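Local coordinates for protein CytC3 (Streptomyces, PDB 3GJA) that is a nonheme iron halogenase of the phytanoyl-CoA dioxygenase family, probably chlorinating an aliphatic amino acid tethered to a carrier protein during biosynthesis, at residues R46-R51 with Y68-D73; F10-E15 with V87-S92; P130-P135 with V265-G270; S156-G161 with A221-L226. One frame throughout, in Å; residues are numbered along the deposited sequence.

Contact 1 of 4, residues R46-R51 with Y68-D73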
loop_
_atom_site.group_PDB
_atom_site.type_symbol
_atom_site.label_atom_id
_atom_site.label_comp_id
_atom_site.label_asym_id
_atom_site.label_seq_id
_atom_site.Cartn_x
_atom_site.Cartn_y
_atom_site.Cartn_z
ATOM N N ARG A 46 -0.212 14.914 -12.876
ATOM C CA ARG A 46 0.487 16.180 -13.056
ATOM C C ARG A 46 1.109 16.633 -11.746
ATOM O O ARG A 46 2.235 17.123 -11.722
ATOM C CB ARG A 46 -0.459 17.281 -13.533
ATOM C CG ARG A 46 -1.053 17.085 -14.913
ATOM C CD ARG A 46 -1.558 18.426 -15.439
ATOM N NE ARG A 46 -2.247 19.179 -14.390
ATOM C CZ ARG A 46 -3.465 18.890 -13.942
ATOM N NH1 ARG A 46 -4.138 17.868 -14.457
ATOM N NH2 ARG A 46 -3.996 19.610 -12.959
ATOM N N GLN A 47 0.370 16.471 -10.653
ATOM C CA GLN A 47 0.859 16.894 -9.353
ATOM C C GLN A 47 2.088 16.135 -8.867
ATOM O O GLN A 47 2.863 16.658 -8.069
ATOM C CB GLN A 47 -0.269 16.819 -8.323
ATOM C CG GLN A 47 -1.242 17.987 -8.447
ATOM C CD GLN A 47 -2.484 17.824 -7.611
ATOM O OE1 GLN A 47 -3.243 18.776 -7.421
ATOM N NE2 GLN A 47 -2.711 16.617 -7.110
ATOM N N LEU A 48 2.278 14.909 -9.344
ATOM C CA LEU A 48 3.456 14.151 -8.935
ATOM C C LEU A 48 4.703 14.891 -9.432
ATOM O O LEU A 48 5.742 14.867 -8.788
ATOM C CB LEU A 48 3.426 12.734 -9.522
ATOM C CG LEU A 48 2.387 11.738 -8.992
ATOM C CD1 LEU A 48 2.464 10.457 -9.806
ATOM C CD2 LEU A 48 2.632 11.442 -7.511
ATOM N N LEU A 49 4.579 15.560 -10.576
ATOM C CA LEU A 49 5.686 16.295 -11.180
ATOM C C LEU A 49 6.280 17.355 -10.266
ATOM O O LEU A 49 7.490 17.588 -10.283
ATOM C CB LEU A 49 5.225 16.950 -12.488
ATOM C CG LEU A 49 5.373 16.198 -13.819
ATOM C CD1 LEU A 49 5.717 14.734 -13.585
ATOM C CD2 LEU A 49 4.091 16.343 -14.619
ATOM N N ASP A 50 5.426 17.998 -9.475
ATOM C CA ASP A 50 5.868 19.040 -8.548
ATOM C C ASP A 50 6.224 18.429 -7.198
ATOM O O ASP A 50 5.353 17.974 -6.460
ATOM C CB ASP A 50 4.769 20.097 -8.392
ATOM C CG ASP A 50 5.010 21.033 -7.215
ATOM O OD1 ASP A 50 6.169 21.191 -6.786
ATOM O OD2 ASP A 50 4.029 21.624 -6.725
ATOM N N ARG A 51 7.515 18.426 -6.884
ATOM C CA ARG A 51 7.998 17.853 -5.634
ATOM C C ARG A 51 8.362 18.922 -4.611
ATOM O O ARG A 51 8.978 18.617 -3.590
ATOM C CB ARG A 51 9.228 16.969 -5.899
ATOM C CG ARG A 51 8.956 15.738 -6.761
ATOM C CD ARG A 51 10.203 14.856 -6.900
ATOM N NE ARG A 51 10.632 14.333 -5.606
ATOM C CZ ARG A 51 10.074 13.301 -4.977
ATOM N NH1 ARG A 51 9.055 12.649 -5.522
ATOM N NH2 ARG A 51 10.522 12.932 -3.778
ATOM N N TYR A 68 7.436 7.348 -3.408
ATOM C CA TYR A 68 6.981 6.863 -2.110
ATOM C C TYR A 68 6.360 7.985 -1.290
ATOM O O TYR A 68 6.798 9.137 -1.350
ATOM C CB TYR A 68 8.158 6.316 -1.296
ATOM C CG TYR A 68 8.619 4.918 -1.633
ATOM C CD1 TYR A 68 8.484 4.395 -2.925
ATOM C CD2 TYR A 68 9.238 4.130 -0.665
ATOM C CE1 TYR A 68 8.958 3.119 -3.239
ATOM C CE2 TYR A 68 9.715 2.856 -0.965
ATOM C CZ TYR A 68 9.570 2.358 -2.251
ATOM O OH TYR A 68 10.034 1.097 -2.536
ATOM N N ASP A 69 5.336 7.616 -0.529
ATOM C CA ASP A 69 4.645 8.500 0.395
ATOM C C ASP A 69 4.207 9.895 -0.059
ATOM O O ASP A 69 4.403 10.882 0.659
ATOM C CB ASP A 69 5.490 8.611 1.668
ATOM C CG ASP A 69 5.815 7.253 2.262
ATOM O OD1 ASP A 69 4.915 6.389 2.269
ATOM O OD2 ASP A 69 6.955 7.045 2.729
ATOM N N ARG A 70 3.589 9.978 -1.229
ATOM C CA ARG A 70 3.115 11.262 -1.720
ATOM C C ARG A 70 1.777 11.626 -1.100
ATOM O O ARG A 70 1.249 12.712 -1.339
ATOM C CB ARG A 70 3.010 11.234 -3.232
ATOM C CG ARG A 70 4.362 11.108 -3.880
ATOM C CD ARG A 70 5.224 12.317 -3.552
ATOM N NE ARG A 70 5.801 12.805 -4.788
ATOM C CZ ARG A 70 5.524 13.978 -5.337
ATOM N NH1 ARG A 70 4.684 14.819 -4.754
ATOM N NH2 ARG A 70 6.056 14.276 -6.509
ATOM N N HIS A 71 1.228 10.715 -0.302
ATOM C CA HIS A 71 -0.025 10.995 0.376
ATOM C C HIS A 71 0.270 12.018 1.479
ATOM O O HIS A 71 -0.638 12.501 2.154
ATOM C CB HIS A 71 -0.614 9.723 0.992
ATOM C CG HIS A 71 0.298 9.044 1.963
ATOM N ND1 HIS A 71 1.420 8.347 1.569
ATOM C CD2 HIS A 71 0.275 8.988 3.317
ATOM C CE1 HIS A 71 2.051 7.892 2.638
ATOM N NE2 HIS A 71 1.378 8.268 3.712
ATOM N N LEU A 72 1.550 12.343 1.659
ATOM C CA LEU A 72 1.944 13.316 2.665
ATOM C C LEU A 72 2.088 14.722 2.090
ATOM O O LEU A 72 2.386 15.659 2.822
ATOM C CB LEU A 72 3.243 12.893 3.360
ATOM C CG LEU A 72 3.090 11.645 4.238
ATOM C CD1 LEU A 72 4.398 11.341 4.936
ATOM C CD2 LEU A 72 1.982 11.860 5.250
ATOM N N ASP A 73 1.895 14.879 0.785
ATOM C CA ASP A 73 1.971 16.218 0.209
ATOM C C ASP A 73 0.919 16.494 -0.872
ATOM O O ASP A 73 0.632 17.655 -1.186
ATOM C CB ASP A 73 3.391 16.532 -0.305
ATOM C CG ASP A 73 3.756 15.782 -1.569
ATOM O OD1 ASP A 73 3.879 14.538 -1.522
ATOM O OD2 ASP A 73 3.940 16.456 -2.611
HETATM O O HOH W 1 4.929 18.805 -3.603
HETATM O O HOH W 2 9.002 10.420 -3.212
#

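Contact 2 of 4, residues F10-E15 with V87-S92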
loop_
_atom_site.group_PDB
_atom_site.type_symbol
_atom_site.label_atom_id
_atom_site.label_comp_id
_atom_site.label_asym_id
_atom_site.label_seq_id
_atom_site.Cartn_x
_atom_site.Cartn_y
_atom_site.Cartn_z
ATOM N N PHE A 10 -18.183 0.402 5.330
ATOM C CA PHE A 10 -17.593 -0.492 4.335
ATOM C C PHE A 10 -16.892 -1.699 4.950
ATOM O O PHE A 10 -16.032 -2.319 4.328
ATOM C CB PHE A 10 -16.632 0.289 3.440
ATOM C CG PHE A 10 -17.318 1.294 2.568
ATOM C CD1 PHE A 10 -17.991 0.892 1.419
ATOM C CD2 PHE A 10 -17.340 2.638 2.918
ATOM C CE1 PHE A 10 -18.679 1.815 0.632
ATOM C CE2 PHE A 10 -18.026 3.568 2.142
ATOM C CZ PHE A 10 -18.696 3.155 0.999
ATOM N N THR A 11 -17.276 -2.029 6.177
ATOM C CA THR A 11 -16.717 -3.166 6.893
ATOM C C THR A 11 -16.995 -4.442 6.108
ATOM O O THR A 11 -18.040 -4.571 5.481
ATOM C CB THR A 11 -17.367 -3.306 8.286
ATOM O OG1 THR A 11 -17.150 -2.105 9.035
ATOM C CG2 THR A 11 -16.772 -4.487 9.042
ATOM N N PHE A 12 -16.061 -5.385 6.130
ATOM C CA PHE A 12 -16.273 -6.641 5.423
ATOM C C PHE A 12 -17.262 -7.510 6.190
ATOM O O PHE A 12 -17.390 -7.403 7.407
ATOM C CB PHE A 12 -14.966 -7.420 5.279
ATOM C CG PHE A 12 -14.121 -6.993 4.120
ATOM C CD1 PHE A 12 -14.670 -6.874 2.846
ATOM C CD2 PHE A 12 -12.760 -6.762 4.290
ATOM C CE1 PHE A 12 -13.875 -6.537 1.754
ATOM C CE2 PHE A 12 -11.953 -6.423 3.207
ATOM C CZ PHE A 12 -12.511 -6.311 1.935
ATOM N N SER A 13 -17.956 -8.376 5.465
ATOM C CA SER A 13 -18.908 -9.285 6.077
ATOM C C SER A 13 -18.078 -10.402 6.698
ATOM O O SER A 13 -16.900 -10.550 6.381
ATOM C CB SER A 13 -19.826 -9.877 5.012
ATOM O OG SER A 13 -19.104 -10.757 4.165
ATOM N N PRO A 14 -18.675 -11.201 7.592
ATOM C CA PRO A 14 -17.905 -12.288 8.204
ATOM C C PRO A 14 -17.384 -13.273 7.156
ATOM O O PRO A 14 -16.308 -13.851 7.313
ATOM C CB PRO A 14 -18.911 -12.922 9.164
ATOM C CG PRO A 14 -20.234 -12.630 8.512
ATOM C CD PRO A 14 -20.064 -11.201 8.080
ATOM N N GLU A 15 -18.148 -13.450 6.082
ATOM C CA GLU A 15 -17.762 -14.358 5.008
ATOM C C GLU A 15 -16.539 -13.830 4.255
ATOM O O GLU A 15 -15.575 -14.560 4.011
ATOM C CB GLU A 15 -18.917 -14.536 4.023
ATOM C CG GLU A 15 -18.616 -15.527 2.908
ATOM C CD GLU A 15 -19.726 -15.615 1.873
ATOM O OE1 GLU A 15 -20.892 -15.845 2.266
ATOM O OE2 GLU A 15 -19.430 -15.465 0.665
ATOM N N VAL A 87 -10.232 2.082 4.412
ATOM C CA VAL A 87 -10.072 1.954 5.856
ATOM C C VAL A 87 -11.064 1.025 6.558
ATOM O O VAL A 87 -10.668 0.225 7.402
ATOM C CB VAL A 87 -10.109 3.348 6.517
ATOM C CG1 VAL A 87 -10.141 3.214 8.029
ATOM C CG2 VAL A 87 -8.887 4.145 6.085
ATOM N N ASP A 88 -12.348 1.117 6.232
ATOM C CA ASP A 88 -13.306 0.227 6.881
ATOM C C ASP A 88 -13.001 -1.230 6.538
ATOM O O ASP A 88 -13.170 -2.121 7.371
ATOM C CB ASP A 88 -14.748 0.537 6.461
ATOM C CG ASP A 88 -15.231 1.889 6.955
ATOM O OD1 ASP A 88 -14.618 2.444 7.890
ATOM O OD2 ASP A 88 -16.239 2.384 6.405
ATOM N N ARG A 89 -12.557 -1.476 5.308
ATOM C CA ARG A 89 -12.255 -2.841 4.896
ATOM C C ARG A 89 -10.972 -3.361 5.528
ATOM O O ARG A 89 -10.937 -4.490 6.012
ATOM C CB ARG A 89 -12.204 -2.942 3.366
ATOM C CG ARG A 89 -13.601 -2.983 2.744
ATOM C CD ARG A 89 -13.594 -3.257 1.250
ATOM N NE ARG A 89 -13.882 -2.050 0.494
ATOM C CZ ARG A 89 -14.902 -1.907 -0.348
ATOM N NH1 ARG A 89 -15.750 -2.897 -0.560
ATOM N NH2 ARG A 89 -15.074 -0.757 -0.973
ATOM N N VAL A 90 -9.924 -2.545 5.544
ATOM C CA VAL A 90 -8.677 -2.978 6.156
ATOM C C VAL A 90 -8.930 -3.203 7.648
ATOM O O VAL A 90 -8.469 -4.189 8.227
ATOM C CB VAL A 90 -7.566 -1.923 5.993
ATOM C CG1 VAL A 90 -6.324 -2.352 6.767
ATOM C CG2 VAL A 90 -7.231 -1.746 4.522
ATOM N N GLY A 91 -9.681 -2.281 8.248
ATOM C CA GLY A 91 -10.005 -2.361 9.664
ATOM C C GLY A 91 -10.711 -3.644 10.051
ATOM O O GLY A 91 -10.533 -4.137 11.159
ATOM N N SER A 92 -11.527 -4.179 9.149
ATOM C CA SER A 92 -12.233 -5.426 9.415
ATOM C C SER A 92 -11.233 -6.581 9.476
ATOM O O SER A 92 -11.542 -7.652 9.999
ATOM C CB SER A 92 -13.234 -5.720 8.300
ATOM O OG SER A 92 -14.037 -4.596 8.019
#

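Contact 3 of 4, residues P130-P135 with V265-G270. With ACT (acetate ion), chain C.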
loop_
_atom_site.group_PDB
_atom_site.type_symbol
_atom_site.label_atom_id
_atom_site.label_comp_id
_atom_site.label_asym_id
_atom_site.label_seq_id
_atom_site.Cartn_x
_atom_site.Cartn_y
_atom_site.Cartn_z
ATOM N N PRO A 130 14.487 -4.459 8.833
ATOM C CA PRO A 130 13.040 -4.658 8.775
ATOM C C PRO A 130 12.383 -3.297 8.973
ATOM O O PRO A 130 12.678 -2.595 9.941
ATOM C CB PRO A 130 12.784 -5.611 9.933
ATOM C CG PRO A 130 13.774 -5.142 10.943
ATOM C CD PRO A 130 15.032 -4.946 10.112
ATOM N N GLN A 131 11.508 -2.914 8.050
ATOM C CA GLN A 131 10.838 -1.623 8.142
ATOM C C GLN A 131 9.571 -1.753 8.972
ATOM O O GLN A 131 8.999 -0.759 9.416
ATOM C CB GLN A 131 10.503 -1.106 6.739
ATOM C CG GLN A 131 11.697 -1.084 5.792
ATOM C CD GLN A 131 11.335 -0.673 4.371
ATOM O OE1 GLN A 131 11.473 0.486 3.993
ATOM N NE2 GLN A 131 10.863 -1.630 3.582
ATOM N N ILE A 132 9.158 -2.996 9.198
ATOM C CA ILE A 132 7.946 -3.292 9.948
ATOM C C ILE A 132 8.201 -4.372 10.997
ATOM O O ILE A 132 8.762 -5.424 10.690
ATOM C CB ILE A 132 6.831 -3.783 8.985
ATOM C CG1 ILE A 132 6.363 -2.628 8.091
ATOM C CG2 ILE A 132 5.680 -4.397 9.769
ATOM C CD1 ILE A 132 5.687 -1.482 8.842
ATOM N N ILE A 133 7.784 -4.107 12.236
ATOM C CA ILE A 133 7.957 -5.072 13.324
ATOM C C ILE A 133 6.711 -5.179 14.201
ATOM O O ILE A 133 6.312 -4.207 14.843
ATOM C CB ILE A 133 9.141 -4.698 14.246
ATOM C CG1 ILE A 133 10.467 -4.800 13.488
ATOM C CG2 ILE A 133 9.171 -5.631 15.452
ATOM C CD1 ILE A 133 10.853 -6.212 13.114
ATOM N N TRP A 134 6.097 -6.357 14.214
ATOM C CA TRP A 134 4.920 -6.595 15.041
ATOM C C TRP A 134 5.399 -7.120 16.394
ATOM O O TRP A 134 6.477 -7.707 16.493
ATOM C CB TRP A 134 4.013 -7.657 14.422
ATOM C CG TRP A 134 3.241 -7.226 13.227
ATOM C CD1 TRP A 134 3.742 -6.824 12.023
ATOM C CD2 TRP A 134 1.812 -7.216 13.094
ATOM N NE1 TRP A 134 2.715 -6.568 11.145
ATOM C CE2 TRP A 134 1.520 -6.799 11.774
ATOM C CE3 TRP A 134 0.751 -7.518 13.960
ATOM C CZ2 TRP A 134 0.205 -6.678 11.294
ATOM C CZ3 TRP A 134 -0.558 -7.398 13.484
ATOM C CH2 TRP A 134 -0.815 -6.982 12.160
ATOM N N PRO A 135 4.600 -6.917 17.455
ATOM C CA PRO A 135 5.004 -7.405 18.777
ATOM C C PRO A 135 4.969 -8.929 18.795
ATOM O O PRO A 135 4.174 -9.547 18.082
ATOM C CB PRO A 135 3.967 -6.782 19.705
ATOM C CG PRO A 135 2.742 -6.709 18.836
ATOM C CD PRO A 135 3.307 -6.211 17.524
ATOM N N VAL A 265 2.072 -1.942 15.936
ATOM C CA VAL A 265 3.237 -2.227 15.114
ATOM C C VAL A 265 4.223 -1.069 15.054
ATOM O O VAL A 265 3.832 0.101 15.009
ATOM C CB VAL A 265 2.813 -2.598 13.679
ATOM C CG1 VAL A 265 4.049 -2.796 12.795
ATOM C CG2 VAL A 265 1.968 -3.855 13.711
ATOM N N GLN A 266 5.507 -1.399 15.054
ATOM C CA GLN A 266 6.537 -0.379 14.973
ATOM C C GLN A 266 6.986 -0.172 13.528
ATOM O O GLN A 266 7.330 -1.122 12.817
ATOM C CB GLN A 266 7.735 -0.762 15.834
ATOM C CG GLN A 266 7.404 -0.912 17.301
ATOM C CD GLN A 266 8.647 -0.971 18.154
ATOM O OE1 GLN A 266 9.345 0.031 18.323
ATOM N NE2 GLN A 266 8.944 -2.149 18.687
ATOM N N VAL A 267 6.979 1.084 13.107
ATOM C CA VAL A 267 7.366 1.450 11.761
ATOM C C VAL A 267 8.761 2.033 11.800
ATOM O O VAL A 267 9.059 2.905 12.613
ATOM C CB VAL A 267 6.379 2.476 11.184
ATOM C CG1 VAL A 267 6.840 2.957 9.809
ATOM C CG2 VAL A 267 5.001 1.840 11.098
ATOM N N TYR A 268 9.622 1.553 10.912
ATOM C CA TYR A 268 10.993 2.029 10.888
ATOM C C TYR A 268 11.577 1.941 12.311
ATOM O O TYR A 268 12.076 2.923 12.852
ATOM C CB TYR A 268 11.036 3.470 10.364
ATOM C CG TYR A 268 10.600 3.608 8.915
ATOM C CD1 TYR A 268 11.234 2.884 7.903
ATOM C CD2 TYR A 268 9.563 4.476 8.552
ATOM C CE1 TYR A 268 10.852 3.018 6.564
ATOM C CE2 TYR A 268 9.169 4.619 7.213
ATOM C CZ TYR A 268 9.822 3.889 6.225
ATOM O OH TYR A 268 9.476 4.046 4.900
ATOM N N PRO A 269 11.515 0.744 12.925
ATOM C CA PRO A 269 12.032 0.520 14.280
ATOM C C PRO A 269 13.475 0.987 14.407
ATOM O O PRO A 269 14.216 1.018 13.424
ATOM C CB PRO A 269 11.880 -0.987 14.467
ATOM C CG PRO A 269 12.034 -1.517 13.076
ATOM C CD PRO A 269 11.187 -0.541 12.282
ATOM N N GLY A 270 13.879 1.324 15.625
ATOM C CA GLY A 270 15.218 1.839 15.817
ATOM C C GLY A 270 15.082 3.230 15.240
ATOM O O GLY A 270 14.225 3.995 15.686
HETATM C C ACT C . 12.300 -0.647 0.622
HETATM O O ACT C . 10.988 -0.911 0.787
HETATM O OXT ACT C . 13.043 -1.506 0.196
HETATM C CH3 ACT C . 12.845 0.715 0.967
#

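Contact 4 of 4, residues S156-G161 with A221-L226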
loop_
_atom_site.group_PDB
_atom_site.type_symbol
_atom_site.label_atom_id
_atom_site.label_comp_id
_atom_site.label_asym_id
_atom_site.label_seq_id
_atom_site.Cartn_x
_atom_site.Cartn_y
_atom_site.Cartn_z
ATOM N N SER A 156 -6.093 -2.423 -15.086
ATOM C CA SER A 156 -5.048 -3.425 -14.935
ATOM C C SER A 156 -5.606 -4.676 -15.587
ATOM O O SER A 156 -6.525 -5.310 -15.062
ATOM C CB SER A 156 -4.741 -3.695 -13.462
ATOM O OG SER A 156 -3.696 -4.643 -13.348
ATOM N N THR A 157 -5.054 -5.011 -16.745
ATOM C CA THR A 157 -5.504 -6.159 -17.518
ATOM C C THR A 157 -4.415 -7.202 -17.678
ATOM O O THR A 157 -3.271 -7.005 -17.248
ATOM C CB THR A 157 -5.908 -5.726 -18.924
ATOM O OG1 THR A 157 -4.747 -5.230 -19.608
ATOM C CG2 THR A 157 -6.968 -4.622 -18.865
ATOM N N GLU A 158 -4.775 -8.315 -18.310
ATOM C CA GLU A 158 -3.807 -9.368 -18.554
ATOM C C GLU A 158 -2.818 -8.854 -19.584
ATOM O O GLU A 158 -1.617 -9.094 -19.477
ATOM C CB GLU A 158 -4.491 -10.631 -19.067
ATOM C CG GLU A 158 -5.292 -11.350 -18.002
ATOM C CD GLU A 158 -5.795 -12.697 -18.473
ATOM O OE1 GLU A 158 -4.950 -13.573 -18.768
ATOM O OE2 GLU A 158 -7.030 -12.877 -18.553
ATOM N N GLN A 159 -3.325 -8.125 -20.572
ATOM C CA GLN A 159 -2.467 -7.572 -21.612
ATOM C C GLN A 159 -1.496 -6.550 -21.024
ATOM O O GLN A 159 -0.377 -6.414 -21.508
ATOM C CB GLN A 159 -3.310 -6.916 -22.708
ATOM C CG GLN A 159 -2.473 -6.415 -23.870
ATOM C CD GLN A 159 -3.300 -6.069 -25.095
ATOM O OE1 GLN A 159 -3.977 -5.041 -25.140
ATOM N NE2 GLN A 159 -3.252 -6.940 -26.098
ATOM N N ASN A 160 -1.952 -5.854 -19.981
ATOM C CA ASN A 160 -1.195 -4.821 -19.241
ATOM C C ASN A 160 -0.157 -5.346 -18.258
ATOM O O ASN A 160 0.621 -4.564 -17.708
ATOM C CB ASN A 160 -2.154 -3.949 -18.409
ATOM C CG ASN A 160 -2.336 -2.602 -18.995
ATOM O OD1 ASN A 160 -1.600 -2.224 -19.908
ATOM N ND2 ASN A 160 -3.301 -1.852 -18.491
ATOM N N GLY A 161 -0.195 -6.645 -17.989
ATOM C CA GLY A 161 0.724 -7.234 -17.035
ATOM C C GLY A 161 0.167 -7.201 -15.617
ATOM O O GLY A 161 0.896 -6.906 -14.661
ATOM N N ALA A 221 -2.970 -19.556 -13.756
ATOM C CA ALA A 221 -3.099 -18.124 -14.157
ATOM C C ALA A 221 -3.572 -17.286 -12.971
ATOM O O ALA A 221 -2.759 -16.680 -12.273
ATOM C CB ALA A 221 -4.080 -17.991 -15.327
ATOM N N TYR A 222 -4.884 -17.259 -12.747
ATOM C CA TYR A 222 -5.472 -16.502 -11.644
ATOM C C TYR A 222 -5.123 -15.007 -11.696
ATOM O O TYR A 222 -4.517 -14.465 -10.769
ATOM C CB TYR A 222 -4.991 -17.063 -10.310
ATOM C CG TYR A 222 -5.032 -18.567 -10.177
ATOM C CD1 TYR A 222 -4.090 -19.376 -10.820
ATOM C CD2 TYR A 222 -5.976 -19.181 -9.356
ATOM C CE1 TYR A 222 -4.084 -20.757 -10.637
ATOM C CE2 TYR A 222 -5.980 -20.555 -9.166
ATOM C CZ TYR A 222 -5.030 -21.339 -9.804
ATOM O OH TYR A 222 -5.018 -22.697 -9.574
ATOM N N PRO A 223 -5.510 -14.320 -12.777
ATOM C CA PRO A 223 -5.205 -12.894 -12.891
ATOM C C PRO A 223 -6.181 -12.017 -12.124
ATOM O O PRO A 223 -7.385 -12.276 -12.114
ATOM C CB PRO A 223 -5.290 -12.655 -14.389
ATOM C CG PRO A 223 -6.437 -13.533 -14.772
ATOM C CD PRO A 223 -6.165 -14.815 -14.001
ATOM N N MET A 224 -5.662 -10.976 -11.481
ATOM C CA MET A 224 -6.512 -10.048 -10.741
ATOM C C MET A 224 -6.715 -8.805 -11.609
ATOM O O MET A 224 -6.021 -7.792 -11.456
ATOM C CB MET A 224 -5.864 -9.675 -9.401
ATOM C CG MET A 224 -6.696 -8.728 -8.523
ATOM S SD MET A 224 -8.402 -9.281 -8.185
ATOM C CE MET A 224 -8.108 -10.694 -7.102
ATOM N N VAL A 225 -7.659 -8.913 -12.538
ATOM C CA VAL A 225 -7.999 -7.829 -13.448
ATOM C C VAL A 225 -8.768 -6.756 -12.680
ATOM O O VAL A 225 -9.666 -7.071 -11.902
ATOM C CB VAL A 225 -8.865 -8.355 -14.608
ATOM C CG1 VAL A 225 -9.316 -7.213 -15.494
ATOM C CG2 VAL A 225 -8.072 -9.368 -15.410
ATOM N N LEU A 226 -8.428 -5.490 -12.911
ATOM C CA LEU A 226 -9.083 -4.396 -12.201
ATOM C C LEU A 226 -9.473 -3.237 -13.104
ATOM O O LEU A 226 -8.745 -2.876 -14.017
ATOM C CB LEU A 226 -8.157 -3.853 -11.101
ATOM C CG LEU A 226 -7.647 -4.810 -10.020
ATOM C CD1 LEU A 226 -6.523 -4.135 -9.225
ATOM C CD2 LEU A 226 -8.792 -5.221 -9.110
HETATM O O HOH W 3 -3.708 -6.235 -11.159
#

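Contact 1 of 4, residues R46-R51 with Y68-D73
Arg70 reaches across to segment 46-51, where Leu48 CD2 lies over one face of its guanidinium and 4.0 Å from Arg70 CG. The chain of Arg70 is folded to get there, bent at chi2 (-63°) and again at chi3 (-131°). Arg51 closes in obliquely with its CG on the other side of the guanidinium plane from Leu48 CD2, and the two arginine side chains run at about a right angle, with guanidinium planes 89° apart. Arg51 NH1 and Arg70 NE, both donors, come within 3.3 Å without bonding, so two like charges sit close together. The contact joins the last part of helix 34-49 and the residues after it to the 3-10 segment 70-72, in the loop that links helices 62-65 and 75-82, on the outside of the cupin-type barrel. Opposing charge comes from Asp73, which forms a salt bridge through OD2 to Arg70 NH1 at 2.8 Å, while Asn67 takes Arg70 NE. Water 1 donates to both Asp50 O and Asp73 OD2, the latter at 2.7 Å, so the two segments are joined through a water as well. A second water, in the plane of the Arg51 guanidinium at its edge, accepts from NH2 at 3.0 Å and donates to Tyr68 O; Tyr56 O is a further acceptor for Arg51 NH2.

Contact 2 of 4, residues F10-E15 with V87-S92
Chi1 of -83° sets the Phe12 ring beside its own backbone N, and chi1 of -78° with an extended chi2 lays the Arg89 chain across that ring. Arg89 CG then sits 3.7 Å from the ring centroid and 15° off the normal, a CH-pi contact over the face. CD follows toward the rim, 3.3 Å from Phe12 CZ, as the two side chains cross at about a right angle. Beyond CD the arginine bends at chi3, bringing its guanidinium face over Phe10 CD1, while Glu85 O accepts from NE. Two backbone amides of segment 10-15 are taken by side chains of helix 84-94. Phe10 N donates to Asp88 OD2 at 3.0 Å, on the anti side and somewhat out of the carboxylate plane, and Phe12 N donates to Ser92 OG at 2.9 Å. Ser92 OG in turn donates to Asp88 O at 2.7 Å, back into its own helix. The extended lead-in to helix 14-23, with Ser13 at its N-cap, is thus fixed along helix 84-94, and Phe12 also packs on Ile26 and Val29 of strand 25-30. Because Ser92 OG both accepts and donates, its hydroxyl rotation is probably set, and Asp88, also salt-bridged to Arg315, probably stays ionised.

Contact 3 of 4, residues P130-P135 with V265-G270
Val265 CG2 presses on the face of the Trp134 indole, 3.5 Å from the centroid of the five-membered ring and 12° off its normal, a CH-pi contact over the ring centre. The other branch, CG1, anti to the backbone N (chi1 176°), meets Ile132 CG2 at 3.8 Å. On that same face of the sheet Ile132 and Val267 lie side by side, pointing the same way, and Trp101 of strand 98-108 packs against both. Ile133 is on the opposite face with Gln266, and its CG1 touches Pro269 CG at 3.7 Å. Outward from these side chains, the backbones pair: Ile133 and Gln266 bond in both directions, Ile133 N to Gln266 O at 3.1 Å and Gln266 N to Ile133 O at 2.9 Å, while Tyr268 N closes the end on Gln131 O at 2.8 Å. At the polar edge Gln131 OE1 faces the rim of the Tyr268 ring and accepts from Arg102, which also bonds Tyr268 OH. Gln131 NE2 donates to an acetate oxygen at 2.9 Å, with Lys62, Arg102 and His125 also bonded to that ion. The arrangement is a two-stranded antiparallel ribbon beside a site holding acetate, probably from the crystallisation liquor; the donors are consistent with an anion pocket.

Contact 4 of 4, residues S156-G161 with A221-L226
Ser156 and Leu226 form the close part of this contact, an antiparallel hydrogen-bonded pair with a bond in each direction. Ser156 N donates to Leu226 O at 2.9 Å and an angle of 172°; Leu226 N returns to Ser156 O at the same length and 165°, in the carbonyl plane. Ser156 O also receives a CA-H...O contact from Val225 CA at 3.3 Å, and Val225 CG1 lies close by, so this oxygen takes one N-H and has two carbons of Val225 close to it. The side chains of the pair meet at CB-CB 4.2 Å, both buried against Trp150 of strand 147-152. With chi1 at -178°, Ser156 OG points away from its own N and does not reach the other segment directly: water 3 spans from it at 2.7 Å to Met224 O, to which the water donates.

Farther along, the packing opens. Glu158 runs out extended beyond CG and crosses Pro223 obliquely, CG to Pro223 CB 3.8 Å, with its carboxylate alongside the pyrrolidine; Glu158 and Val225 are both exposed to solvent. The loop keeps its form by internal bonds: Thr157 OG1 accepts from Asn160 N in an ST motif, and Glu158 to Gly161 makes a type I turn. This single bridge joins the loop after strand 147-152 to the run entering strand 230-235, neighbours in the main sheet. Its specific hold is backbone to backbone, supplemented by one water, whereas the outer side chains add mainly van der Waals contact with no direct side-chain hydrogen bond between the segments.

In the fold
All four contacts are partly buried and lie 15 to 18 Å from the chain's centre, around the barrel rather than in its heart. Contacts 3 and 4 both pair backbones in antiparallel fashion, yet they sit on opposite sides of that centre: contact 3 makes a separate ribbon of two short strands with apolar side chains, contact 4 a single bridge between loops flanking main-sheet strands, with an exposed outer edge. Contacts 1 and 2 instead use helices 34-49 and 84-94 and rely on side chains, arginines prominent in each; contact 1 is bridged by water, contact 2 by amide-to-side-chain bonds. Strand 98-108 touches contacts 1, 2 and 3, while strand 25-30 backs contacts 2 and 4.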